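Local structure of protein LEC-6 (Caenorhabditis elegans, 3VV1) at residues P103-N107 with K108-L112. The protein binds fucose-containing saccharides preferentially and is a galectin, a lectin of the galactoside-binding family. Numbering follows the deposited sequence.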
loop_
_atom_site.group_PDB
_atom_site.type_symbol
_atom_site.label_atom_id
_atom_site.label_comp_id
_atom_site.label_asym_id
_atom_site.label_seq_id
_atom_site.Cartn_x
_atom_site.Cartn_y
_atom_site.Cartn_z
ATOM N N PRO A 103 9.454 -14.843 23.391
ATOM C CA PRO A 103 8.738 -15.966 22.808
ATOM C C PRO A 103 9.471 -16.528 21.594
ATOM O O PRO A 103 8.993 -17.519 20.980
ATOM C CB PRO A 103 7.437 -15.314 22.354
ATOM C CG PRO A 103 7.837 -13.909 21.940
ATOM C CD PRO A 103 8.934 -13.523 22.946
ATOM N N PHE A 104 10.609 -15.928 21.218
ATOM C CA PHE A 104 11.268 -16.345 19.977
ATOM C C PHE A 104 12.495 -17.186 20.220
ATOM O O PHE A 104 13.153 -17.034 21.246
ATOM C CB PHE A 104 11.714 -15.125 19.167
ATOM C CG PHE A 104 10.642 -14.102 18.981
ATOM C CD1 PHE A 104 9.585 -14.337 18.059
ATOM C CD2 PHE A 104 10.681 -12.882 19.662
ATOM C CE1 PHE A 104 8.599 -13.357 17.846
ATOM C CE2 PHE A 104 9.688 -11.914 19.457
ATOM C CZ PHE A 104 8.638 -12.152 18.554
ATOM N N GLN A 105 12.815 -18.014 19.243
ATOM C CA GLN A 105 14.112 -18.700 19.195
ATOM C C GLN A 105 14.751 -18.281 17.891
ATOM O O GLN A 105 14.048 -18.142 16.850
ATOM C CB GLN A 105 13.897 -20.210 19.183
ATOM C CG GLN A 105 13.322 -20.656 20.523
ATOM C CD GLN A 105 13.017 -22.137 20.557
ATOM O OE1 GLN A 105 11.909 -22.542 20.234
ATOM N NE2 GLN A 105 14.002 -22.951 20.928
ATOM N N GLN A 106 16.080 -18.097 17.917
ATOM C CA GLN A 106 16.794 -17.803 16.672
ATOM C C GLN A 106 16.632 -18.959 15.696
ATOM O O GLN A 106 16.564 -20.144 16.107
ATOM C CB GLN A 106 18.270 -17.373 16.932
ATOM C CG GLN A 106 18.328 -15.923 17.528
ATOM C CD GLN A 106 19.583 -15.649 18.318
ATOM O OE1 GLN A 106 19.927 -16.417 19.213
ATOM N NE2 GLN A 106 20.266 -14.553 18.006
ATOM N N ASN A 107 16.534 -18.606 14.407
ATOM C CA ASN A 107 16.497 -19.597 13.318
ATOM C C ASN A 107 15.170 -20.421 13.289
ATOM O O ASN A 107 15.139 -21.490 12.703
ATOM C CB ASN A 107 17.787 -20.458 13.319
ATOM C CG ASN A 107 19.054 -19.572 13.241
ATOM O OD1 ASN A 107 19.189 -18.827 12.275
ATOM N ND2 ASN A 107 19.933 -19.596 14.280
ATOM N N LYS A 108 14.125 -19.913 13.936
ATOM C CA LYS A 108 12.736 -20.443 13.746
ATOM C C LYS A 108 11.860 -19.354 13.125
ATOM O O LYS A 108 12.202 -18.200 13.177
ATOM C CB LYS A 108 12.133 -20.983 15.082
ATOM C CG LYS A 108 12.892 -22.123 15.783
ATOM C CD LYS A 108 12.989 -23.300 14.855
ATOM C CE LYS A 108 13.405 -24.600 15.549
ATOM N NZ LYS A 108 13.454 -25.750 14.568
ATOM N N ILE A 109 10.761 -19.741 12.468
ATOM C CA ILE A 109 9.903 -18.811 11.774
ATOM C C ILE A 109 8.725 -18.442 12.671
ATOM O O ILE A 109 8.124 -19.323 13.305
ATOM C CB ILE A 109 9.356 -19.413 10.452
ATOM C CG1 ILE A 109 10.500 -19.894 9.569
ATOM C CG2 ILE A 109 8.509 -18.364 9.717
ATOM C CD1 ILE A 109 10.118 -20.845 8.459
ATOM N N TYR A 110 8.376 -17.149 12.699
ATOM C CA TYR A 110 7.238 -16.686 13.520
ATOM C C TYR A 110 6.378 -15.743 12.719
ATOM O O TYR A 110 6.877 -14.894 11.948
ATOM C CB TYR A 110 7.754 -15.886 14.765
ATOM C CG TYR A 110 8.561 -16.802 15.652
ATOM C CD1 TYR A 110 7.946 -17.558 16.616
ATOM C CD2 TYR A 110 9.960 -16.940 15.490
ATOM C CE1 TYR A 110 8.639 -18.459 17.388
ATOM C CE2 TYR A 110 10.670 -17.823 16.259
ATOM C CZ TYR A 110 10.010 -18.614 17.201
ATOM O OH TYR A 110 10.712 -19.503 17.971
ATOM N N THR A 111 5.077 -15.824 12.968
ATOM C CA THR A 111 4.149 -14.838 12.522
ATOM C C THR A 111 3.847 -13.913 13.690
ATOM O O THR A 111 3.324 -14.341 14.724
ATOM C CB THR A 111 2.881 -15.482 11.969
ATOM O OG1 THR A 111 3.184 -16.218 10.779
ATOM C CG2 THR A 111 1.811 -14.385 11.643
ATOM N N LEU A 112 4.240 -12.662 13.534
ATOM C CA LEU A 112 4.114 -11.639 14.637
ATOM C C LEU A 112 3.159 -10.585 14.190
ATOM O O LEU A 112 3.301 -10.015 13.098
ATOM C CB LEU A 112 5.507 -11.029 14.905
ATOM C CG LEU A 112 5.563 -9.824 15.859
ATOM C CD1 LEU A 112 5.162 -10.325 17.239
ATOM C CD2 LEU A 112 7.014 -9.223 15.874
HETATM O O HOH W 1 9.582 -21.092 19.428
#
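Phe104 and Tyr110 exemplify how a loop between two strands can be closed by an aromatic pair. Their rings form a T-shaped stack, planes 83° apart, in which Phe104 turns an edge to the tyrosine: CD1 of Phe104 lies 3.6 Å from CG of Tyr110, over one face and toward the rim. The tip of the phenyl ring, CZ of Phe104, reaches CD1 of Leu112 at 4.1 Å, while the ring of neighbouring Pro103 covers one phenyl face. Phe75, Ala77 and Phe79 extend this apolar packing.

One backbone bond grips the phenol oxygen. With CG of Tyr110 anti to its carbonyl carbon (chi1 -64°), the ring reaches across the loop to the backbone of Phe104 and Gln105, and N of Gln105 donates to OH of Tyr110 at 2.9 Å, bent to 140°. A water donates to OE1 of Gln105; its approach to the phenol oxygen is unusually short, which makes a bridge doubtful.

At the bend, Gln105 to Lys108 make a type II beta turn, closed by a weak bond from N of Lys108 to O of Gln105 (3.4 Å). Gln106 and Asn107 tie this turn to Thr55 and Ser56. The loop carries the chain from strand 98-100 of one sheet to strand 110-117 of the other in the galectin beta-sandwich.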